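Local coordinates for protein geranyltranstransferase (PDB 3NPK) that probably catalyses the condensation of geranyl diphosphate with isopentenyl diphosphate to make farnesyl diphosphate, releasing pyrophosphate in isoprenoid biosynthesis, at residues A30-L33 against M34-G38; C155-E158 against D159-L162; L170-H173 against K174-L178. All coordinates share one frame; numbering follows the deposited sequence.

Contact 1 of 3, residues A30-L33 against M34-G38; sequences ALAL and MLKAG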
ATOM      1  N   ALA A  30       0.282  -5.777 -17.601  1.00 11.55           N
ATOM      2  CA  ALA A  30       1.361  -5.093 -16.892  1.00 11.39           C
ATOM      3  C   ALA A  30       1.404  -5.494 -15.410  1.00 11.45           C
ATOM      4  O   ALA A  30       2.481  -5.643 -14.835  1.00 14.63           O
ATOM      5  CB  ALA A  30       1.189  -3.599 -17.028  1.00 11.90           C
ATOM      6  N   LEU A  31       0.234  -5.665 -14.802  1.00 11.24           N
ATOM      7  CA  LEU A  31       0.144  -6.156 -13.417  1.00 12.81           C
ATOM      8  C   LEU A  31       0.788  -7.527 -13.272  1.00 13.01           C
ATOM      9  O   LEU A  31       1.474  -7.808 -12.282  1.00 14.24           O
ATOM     10  CB  LEU A  31      -1.329  -6.246 -12.971  1.00 13.26           C
ATOM     11  CG  LEU A  31      -2.061  -4.975 -12.508  1.00 14.19           C
ATOM     12  CD1 LEU A  31      -3.576  -5.172 -12.478  1.00 14.98           C
ATOM     13  CD2 LEU A  31      -1.551  -4.525 -11.125  1.00 14.43           C
ATOM     14  N   ALA A  32       0.535  -8.401 -14.240  1.00 11.83           N
ATOM     15  CA  ALA A  32       0.992  -9.788 -14.161  1.00 12.83           C
ATOM     16  C   ALA A  32       2.463  -9.957 -14.523  1.00 12.96           C
ATOM     17  O   ALA A  32       3.116 -10.872 -14.059  1.00 13.26           O
ATOM     18  CB  ALA A  32       0.137 -10.670 -15.071  1.00 13.77           C
ATOM     19  N   LEU A  33       2.976  -9.068 -15.365  1.00 13.65           N
ATOM     20  CA  LEU A  33       4.243  -9.308 -16.041  1.00 14.50           C
ATOM     21  C   LEU A  33       5.391  -9.640 -15.088  1.00 13.08           C
ATOM     22  O   LEU A  33       6.078 -10.643 -15.258  1.00 13.91           O
ATOM     23  CB  LEU A  33       4.603  -8.089 -16.894  1.00 17.10           C
ATOM     24  CG  LEU A  33       5.699  -8.279 -17.936  1.00 21.11           C
ATOM     25  CD1 LEU A  33       5.247  -9.307 -18.977  1.00 22.19           C
ATOM     26  CD2 LEU A  33       6.038  -6.948 -18.593  1.00 23.29           C
HETATM   27  N   MSE A  34       5.617  -8.793 -14.089  1.00 13.03           N
HETATM   28  CA  MSE A  34       6.733  -9.009 -13.178  1.00 14.73           C
HETATM   29  C   MSE A  34       6.497 -10.136 -12.193  1.00 13.94           C
HETATM   30  O   MSE A  34       7.452 -10.770 -11.734  1.00 15.94           O
HETATM   31  CB  MSE A  34       7.087  -7.734 -12.418  1.00 18.42           C
HETATM   32  CG  MSE A  34       8.058  -6.844 -13.127  1.00 22.62           C
HETATM   33 SE   MSE A  34       9.780  -7.695 -13.656  1.00 26.84          SE
HETATM   34  CE  MSE A  34      10.247  -6.389 -15.019  1.00 25.04           C
ATOM     35  N   LEU A  35       5.232 -10.383 -11.864  1.00 12.58           N
ATOM     36  CA  LEU A  35       4.897 -11.483 -10.969  1.00 13.23           C
ATOM     37  C   LEU A  35       5.189 -12.818 -11.628  1.00 15.13           C
ATOM     38  O   LEU A  35       5.670 -13.751 -10.980  1.00 17.65           O
ATOM     39  CB  LEU A  35       3.427 -11.405 -10.565  1.00 12.85           C
ATOM     40  CG  LEU A  35       3.067 -10.225  -9.658  1.00 13.18           C
ATOM     41  CD1 LEU A  35       1.551 -10.142  -9.564  1.00 13.32           C
ATOM     42  CD2 LEU A  35       3.691 -10.420  -8.272  1.00 13.90           C
ATOM     43  N   LYS A  36       4.896 -12.905 -12.923  1.00 17.52           N
ATOM     44  CA  LYS A  36       5.073 -14.148 -13.660  1.00 20.20           C
ATOM     45  C   LYS A  36       6.490 -14.365 -14.157  1.00 20.45           C
ATOM     46  O   LYS A  36       6.901 -15.510 -14.368  1.00 23.25           O
ATOM     47  CB  LYS A  36       4.128 -14.183 -14.858  1.00 24.04           C
ATOM     48  CG  LYS A  36       2.696 -14.488 -14.488  1.00 28.78           C
ATOM     49  CD  LYS A  36       1.927 -15.030 -15.692  1.00 32.86           C
ATOM     50  CE  LYS A  36       1.447 -13.907 -16.592  1.00 35.63           C
ATOM     51  NZ  LYS A  36       0.990 -14.402 -17.925  1.00 37.14           N
ATOM     52  N   ALA A  37       7.227 -13.273 -14.354  1.00 18.42           N
ATOM     53  CA  ALA A  37       8.510 -13.317 -15.071  1.00 19.04           C
ATOM     54  C   ALA A  37       9.561 -14.096 -14.303  1.00 20.87           C
ATOM     55  O   ALA A  37      10.416 -14.775 -14.886  1.00 23.14           O
ATOM     56  CB  ALA A  37       9.012 -11.905 -15.343  1.00 19.77           C
ATOM     57  N   GLY A  38       9.511 -13.996 -12.987  1.00 20.32           N
ATOM     58  CA  GLY A  38      10.513 -14.657 -12.188  1.00 20.41           C
ATOM     59  C   GLY A  38      10.393 -14.268 -10.743  1.00 19.43           C
ATOM     60  O   GLY A  38       9.382 -13.700 -10.319  1.00 19.55           O
TER
HETATM   61  O   HOH W   1       4.046  -6.697 -12.941  1.00 15.23           O
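The last turns of helix 27-37 set Ala32 against Lys36 and Leu33 against Ala37. Lys36 N donates to Ala32 O at 2.9 Å with an N-H...O angle of 154°, a regular i to i+4 bond. The next bond is poorer: Ala37 N reaches Leu33 O at 3.0 Å, but the angle falls to 126° and the bond is weak. Two residues earlier a water opens the helix. It donates to Ala30 O at 2.7 Å, more weakly to Leu31 O, and accepts from Met34 N at 2.9 Å, standing in for the direct bond from Met34 N to Ala30 O. Gly38 is the first residue to leave helical phi/psi, just ahead of Gly39, Lys40 and Arg43 of the pyrophosphate pocket, within a Gly-Gly-Lys sequence like the conserved GGK motif of polyprenyl synthetases. The side chains add van der Waals contacts. A bend at chi3 (-82°) folds the Lys36 chain back along the helix and brings its CE to 3.8 Å from Ala32 CB, while the methyl Leu35 CD1 lies against the backbone oxygen Leu31 O at 3.6 Å. Leu35 also packs on Phe71 and Thr74 of helix 59-80. Selenomethionine Met34 touches Ile78 and Ile94, and its backbone O accepts a hydrogen bond from Arg92, another residue of the pyrophosphate pocket.

Contact 2 of 3, residues C155-E158 against D159-L162; sequences CFFE and DKRL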
ATOM      1  N   CYS A 155      18.785   5.547  -1.468  1.00 11.96           N
ATOM      2  CA  CYS A 155      18.810   6.492  -2.578  1.00 12.61           C
ATOM      3  C   CYS A 155      19.500   7.797  -2.208  1.00 12.74           C
ATOM      4  O   CYS A 155      20.357   8.290  -2.954  1.00 14.40           O
ATOM      5  CB  CYS A 155      17.395   6.789  -3.060  1.00 12.74           C
ATOM      6  SG  CYS A 155      16.631   5.364  -3.852  1.00 15.99           S
ATOM      7  N   PHE A 156      19.155   8.365  -1.056  1.00 11.42           N
ATOM      8  CA  PHE A 156      19.733   9.659  -0.722  1.00 12.32           C
ATOM      9  C   PHE A 156      21.231   9.589  -0.454  1.00 13.26           C
ATOM     10  O   PHE A 156      21.964  10.518  -0.812  1.00 13.82           O
ATOM     11  CB  PHE A 156      19.020  10.304   0.461  1.00 14.10           C
ATOM     12  CG  PHE A 156      19.530  11.679   0.766  1.00 15.29           C
ATOM     13  CD1 PHE A 156      19.140  12.752  -0.015  1.00 16.66           C
ATOM     14  CD2 PHE A 156      20.433  11.893   1.797  1.00 15.44           C
ATOM     15  CE1 PHE A 156      19.624  14.028   0.235  1.00 18.00           C
ATOM     16  CE2 PHE A 156      20.926  13.179   2.066  1.00 17.73           C
ATOM     17  CZ  PHE A 156      20.512  14.244   1.280  1.00 18.21           C
ATOM     18  N   PHE A 157      21.695   8.505   0.165  1.00 12.76           N
ATOM     19  CA  PHE A 157      23.100   8.423   0.566  1.00 12.74           C
ATOM     20  C   PHE A 157      23.962   7.622  -0.411  1.00 13.93           C
ATOM     21  O   PHE A 157      25.123   7.329  -0.130  1.00 14.82           O
ATOM     22  CB  PHE A 157      23.231   7.876   2.004  1.00 12.59           C
ATOM     23  CG  PHE A 157      22.670   8.800   3.053  1.00 13.62           C
ATOM     24  CD1 PHE A 157      23.447   9.833   3.567  1.00 15.21           C
ATOM     25  CD2 PHE A 157      21.372   8.640   3.534  1.00 14.06           C
ATOM     26  CE1 PHE A 157      22.945  10.697   4.538  1.00 15.80           C
ATOM     27  CE2 PHE A 157      20.871   9.489   4.510  1.00 15.08           C
ATOM     28  CZ  PHE A 157      21.650  10.527   5.012  1.00 15.89           C
ATOM     29  N   GLU A 158      23.410   7.300  -1.581  1.00 15.01           N
ATOM     30  CA  GLU A 158      24.155   6.548  -2.593  1.00 17.41           C
ATOM     31  C   GLU A 158      25.498   7.212  -2.902  1.00 17.70           C
ATOM     32  O   GLU A 158      26.499   6.525  -3.119  1.00 18.97           O
ATOM     33  CB  GLU A 158      23.317   6.414  -3.879  1.00 20.92           C
ATOM     34  CG  GLU A 158      22.893   7.788  -4.430  1.00 27.99           C
ATOM     35  CD  GLU A 158      22.128   7.751  -5.746  1.00 34.07           C
ATOM     36  OE1 GLU A 158      21.344   6.810  -5.971  1.00 34.50           O
ATOM     37  OE2 GLU A 158      22.307   8.700  -6.551  1.00 37.37           O
ATOM     38  N   ASP A 159      25.509   8.545  -2.896  1.00 15.40           N
ATOM     39  CA  ASP A 159      26.691   9.312  -3.250  1.00 16.58           C
ATOM     40  C   ASP A 159      27.299  10.042  -2.057  1.00 15.86           C
ATOM     41  O   ASP A 159      27.995  11.045  -2.227  1.00 17.75           O
ATOM     42  CB  ASP A 159      26.356  10.306  -4.373  1.00 17.75           C
ATOM     43  CG  ASP A 159      25.356  11.385  -3.950  1.00 19.39           C
ATOM     44  OD1 ASP A 159      24.709  11.257  -2.888  1.00 18.84           O
ATOM     45  OD2 ASP A 159      25.225  12.383  -4.703  1.00 22.10           O
ATOM     46  N   LYS A 160      27.059   9.525  -0.856  1.00 13.15           N
ATOM     47  CA  LYS A 160      27.537  10.153   0.374  1.00 12.98           C
ATOM     48  C   LYS A 160      28.166   9.110   1.292  1.00 13.04           C
ATOM     49  O   LYS A 160      27.857   7.920   1.204  1.00 15.78           O
ATOM     50  CB  LYS A 160      26.376  10.873   1.077  1.00 13.32           C
ATOM     51  CG  LYS A 160      25.729  11.951   0.212  1.00 13.51           C
ATOM     52  CD  LYS A 160      24.511  12.561   0.897  1.00 13.48           C
ATOM     53  CE  LYS A 160      23.833  13.601   0.020  1.00 13.70           C
ATOM     54  NZ  LYS A 160      23.183  12.970  -1.162  1.00 13.92           N
ATOM     55  N   ARG A 161      29.045   9.558   2.177  1.00 12.17           N
ATOM     56  CA  ARG A 161      29.743   8.633   3.065  1.00 12.28           C
ATOM     57  C   ARG A 161      28.887   8.251   4.272  1.00 13.93           C
ATOM     58  O   ARG A 161      28.388   9.126   5.002  1.00 17.04           O
ATOM     59  CB  ARG A 161      31.057   9.247   3.556  1.00 12.36           C
ATOM     60  CG  ARG A 161      31.827   8.319   4.491  1.00 12.23           C
ATOM     61  CD  ARG A 161      33.082   9.004   5.040  1.00 12.18           C
ATOM     62  NE  ARG A 161      32.752  10.183   5.843  1.00 11.88           N
ATOM     63  CZ  ARG A 161      32.309  10.124   7.093  1.00 12.75           C
ATOM     64  NH1 ARG A 161      32.132   8.946   7.677  1.00 13.88           N
ATOM     65  NH2 ARG A 161      32.038  11.241   7.759  1.00 14.21           N
ATOM     66  N   LEU A 162      28.727   6.944   4.473  1.00 13.20           N
ATOM     67  CA  LEU A 162      28.013   6.399   5.623  1.00 14.82           C
ATOM     68  C   LEU A 162      28.990   5.760   6.589  1.00 15.00           C
ATOM     69  O   LEU A 162      30.018   5.213   6.177  1.00 15.74           O
ATOM     70  CB  LEU A 162      27.021   5.322   5.176  1.00 15.46           C
ATOM     71  CG  LEU A 162      25.839   5.817   4.351  1.00 16.15           C
ATOM     72  CD1 LEU A 162      24.892   4.686   4.010  1.00 17.92           C
ATOM     73  CD2 LEU A 162      25.119   6.957   5.082  1.00 17.62           C
TER
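Lys160 NZ meets three groups of the Phe156-Asp159 region at once. It donates to Phe156 O at 2.8 Å, nearly in line with the carbonyl bond (165°), and forms a salt bridge with Asp159 OD1 at 2.9 Å on the syn lone pair of that oxygen. It also sits over the face of the Phe156 ring, 3.8 Å from the centroid and 11° off the normal, which is a cation-pi contact. The frame is a type I beta turn from Phe157 to Lys160 that follows the end of helix 147-156. Its closing bond runs from Lys160 N to Phe157 O at 3.0 Å. The lysine chain is extended until chi4 (69°), where it bends to bring the ammonium over the ring; at the bend CE lies 3.6 Å from Phe156 CE2. A positive charge at a carbonyl near the C-terminal end of the helix would probably offset the negative end of its dipole. Further out the aromatic rings pack on each other, with Phe156 CD2 over the centre of the Phe157 ring. The second subunit covers this pair: its Phe26 meets Phe156 edge-to-face, and its Phe23 meets Phe157 and Leu162. Leu162 closes the group within the chain, crossing Phe157 at about a right angle and placing CD2 3.7 Å from Phe157 CD1.

Contact 3 of 3, residues L170-H173 against K174-L178; sequences LHTH and KTARL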
ATOM      1  N   LEU A 170      20.659   1.142   7.289  1.00 11.86           N
ATOM      2  CA  LEU A 170      20.137   1.151   5.920  1.00 11.15           C
ATOM      3  C   LEU A 170      19.670  -0.246   5.520  1.00 12.11           C
ATOM      4  O   LEU A 170      18.524  -0.439   5.128  1.00 12.16           O
ATOM      5  CB  LEU A 170      21.230   1.674   4.971  1.00 11.40           C
ATOM      6  CG  LEU A 170      20.935   1.856   3.482  1.00 11.56           C
ATOM      7  CD1 LEU A 170      22.092   2.653   2.883  1.00 12.80           C
ATOM      8  CD2 LEU A 170      20.750   0.528   2.732  1.00 14.17           C
ATOM      9  N   HIS A 171      20.564  -1.218   5.613  1.00 12.76           N
ATOM     10  CA  HIS A 171      20.253  -2.557   5.124  1.00 12.06           C
ATOM     11  C   HIS A 171      19.243  -3.280   5.995  1.00 11.38           C
ATOM     12  O   HIS A 171      18.413  -4.034   5.494  1.00 11.35           O
ATOM     13  CB  HIS A 171      21.538  -3.367   4.957  1.00 12.75           C
ATOM     14  CG  HIS A 171      22.294  -2.983   3.730  1.00 15.18           C
ATOM     15  ND1 HIS A 171      23.558  -2.431   3.748  1.00 19.95           N
ATOM     16  CD2 HIS A 171      21.927  -3.043   2.428  1.00 16.52           C
ATOM     17  CE1 HIS A 171      23.940  -2.180   2.507  1.00 18.79           C
ATOM     18  NE2 HIS A 171      22.972  -2.556   1.689  1.00 20.77           N
ATOM     19  N   THR A 172      19.307  -3.068   7.301  1.00 11.04           N
ATOM     20  CA  THR A 172      18.336  -3.722   8.159  1.00 11.76           C
ATOM     21  C   THR A 172      16.933  -3.261   7.794  1.00 11.06           C
ATOM     22  O   THR A 172      16.004  -4.063   7.806  1.00 11.71           O
ATOM     23  CB  THR A 172      18.629  -3.517   9.645  1.00 14.42           C
ATOM     24  OG1 THR A 172      19.926  -4.028   9.923  1.00 18.00           O
ATOM     25  CG2 THR A 172      17.668  -4.365  10.474  1.00 14.72           C
ATOM     26  N   HIS A 173      16.774  -1.991   7.433  1.00 10.84           N
ATOM     27  CA  HIS A 173      15.450  -1.490   7.099  1.00 10.28           C
ATOM     28  C   HIS A 173      15.068  -1.846   5.669  1.00 10.31           C
ATOM     29  O   HIS A 173      13.930  -2.270   5.415  1.00 10.20           O
ATOM     30  CB  HIS A 173      15.352   0.023   7.368  1.00 10.62           C
ATOM     31  CG  HIS A 173      15.288   0.351   8.827  1.00 11.68           C
ATOM     32  ND1 HIS A 173      16.399   0.316   9.645  1.00 12.94           N
ATOM     33  CD2 HIS A 173      14.243   0.684   9.624  1.00 12.94           C
ATOM     34  CE1 HIS A 173      16.039   0.616  10.882  1.00 13.71           C
ATOM     35  NE2 HIS A 173      14.737   0.852  10.895  1.00 13.87           N
ATOM     36  N   LYS A 174      16.008  -1.662   4.733  1.00 10.17           N
ATOM     37  CA  LYS A 174      15.703  -1.843   3.319  1.00 10.95           C
ATOM     38  C   LYS A 174      15.331  -3.286   2.970  1.00 10.80           C
ATOM     39  O   LYS A 174      14.358  -3.520   2.239  1.00 11.89           O
ATOM     40  CB  LYS A 174      16.881  -1.383   2.458  1.00 12.32           C
ATOM     41  CG  LYS A 174      16.606  -1.513   0.973  1.00 15.14           C
ATOM     42  CD  LYS A 174      17.721  -0.918   0.125  1.00 17.41           C
ATOM     43  CE  LYS A 174      17.351  -1.107  -1.339  1.00 22.19           C
ATOM     44  NZ  LYS A 174      18.491  -0.999  -2.266  1.00 26.32           N
ATOM     45  N   THR A 175      16.087  -4.255   3.481  1.00  9.62           N
ATOM     46  CA  THR A 175      15.808  -5.657   3.149  1.00 11.33           C
ATOM     47  C   THR A 175      15.575  -6.584   4.321  1.00 10.43           C
ATOM     48  O   THR A 175      14.769  -7.525   4.214  1.00 10.70           O
ATOM     49  CB  THR A 175      16.892  -6.274   2.275  1.00 15.53           C
ATOM     50  OG1 THR A 175      18.145  -6.125   2.926  1.00 16.52           O
ATOM     51  CG2 THR A 175      16.988  -5.544   0.944  1.00 17.84           C
ATOM     52  N   ALA A 176      16.244  -6.354   5.449  1.00  9.44           N
ATOM     53  CA  ALA A 176      16.161  -7.366   6.507  1.00  9.23           C
ATOM     54  C   ALA A 176      14.789  -7.400   7.173  1.00  8.90           C
ATOM     55  O   ALA A 176      14.308  -8.465   7.538  1.00  9.55           O
ATOM     56  CB  ALA A 176      17.246  -7.175   7.558  1.00 10.28           C
ATOM     57  N   ARG A 177      14.157  -6.241   7.346  1.00  9.42           N
ATOM     58  CA  ARG A 177      12.888  -6.233   8.068  1.00  9.29           C
ATOM     59  C   ARG A 177      11.792  -7.013   7.350  1.00  9.75           C
ATOM     60  O   ARG A 177      11.004  -7.686   7.992  1.00 10.29           O
ATOM     61  CB  ARG A 177      12.450  -4.812   8.453  1.00 10.67           C
ATOM     62  CG  ARG A 177      13.166  -4.335   9.741  1.00 12.50           C
ATOM     63  CD  ARG A 177      12.629  -3.036  10.304  1.00 14.37           C
ATOM     64  NE  ARG A 177      13.365  -2.677  11.514  1.00 14.55           N
ATOM     65  CZ  ARG A 177      13.023  -1.708  12.356  1.00 17.69           C
ATOM     66  NH1 ARG A 177      11.952  -0.962  12.133  1.00 17.93           N
ATOM     67  NH2 ARG A 177      13.762  -1.498  13.435  1.00 19.50           N
ATOM     68  N   LEU A 178      11.751  -6.950   6.019  1.00  9.56           N
ATOM     69  CA  LEU A 178      10.740  -7.701   5.275  1.00  9.83           C
ATOM     70  C   LEU A 178      11.003  -9.219   5.319  1.00  9.89           C
ATOM     71  O   LEU A 178      10.061 -10.019   5.364  1.00 10.48           O
ATOM     72  CB  LEU A 178      10.637  -7.204   3.826  1.00 10.30           C
ATOM     73  CG  LEU A 178       9.417  -7.751   3.061  1.00 10.21           C
ATOM     74  CD1 LEU A 178       8.119  -7.347   3.718  1.00 11.59           C
ATOM     75  CD2 LEU A 178       9.434  -7.298   1.610  1.00 11.29           C
TER
HETATM   76  O   HOH W   2      20.018  -6.526   5.148  1.00 30.79           O
HETATM   77  O   HOH W   3      12.767  -4.676   4.525  1.00 12.26           O
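His173 and Arg177 lie side by side and point the same way, with NE2 of the imidazole over the centre of the guanidinium, 3.4 Å from Arg177 CZ. The two planes are 35° apart, so the groups overlap without being parallel, and Arg177 NE stands over the rim of the ring. The imidazole is held in turn by Phe169: His173 ND1 donates to Phe169 O, and the two rings stack. Arg177 is extended from CG to NE and reaches Tyr201 and Leu205 of helix 194-220, while its NH1 makes a weak hydrogen bond to Asn145 O.

The backbone beneath is not a regular alpha helix. Lys174 N bonds to Leu170 O at 2.8 Å in normal alpha fashion, but His171 O then accepts from both Thr175 N (3.1 Å) and Ala176 N (3.2 Å), and Arg177 N reaches back five residues to Thr172 O at 2.9 Å. This is a pi-type turn inside helix 164-189. Just after it, a water bridges His173 O (2.8 Å) to Leu178 N (2.9 Å), and a second water bonds to Thr175 OG1 and, weakly, to His171 O. The widened turn coincides with the Lys-Thr pair which, in related prenyl synthases, interrupts this helix beside the allylic substrate. Here the extended Lys174 chain ends in a salt bridge to Asp154.

With ND1 spent as a donor to Phe169 O, a second proton on NE2 would probably be disfavoured beside the positively charged guanidinium.

In the fold
Contacts 2 and 3 are neighbours along the chain and in space. Their centres are 16 Å apart, and Leu162 CD1 meets Leu170 CD1 at 3.6 Å, joining the turn after helix 147-156 to helix 164-189. Contact 1 stands across the chain's centre from contact 3, their nearest atoms about 12 Å apart. The bound pyrophosphate lies near both: about 8 Å from the side chain of Met34 and about 7 Å from that of Thr175. Contact 2 is a surface contact, its centre about 23 Å from the centre of the chain, and joins the second subunit instead. Leu31 of contact 1 also reaches that subunit, through its Leu144, whereas contact 3 touches no other chain.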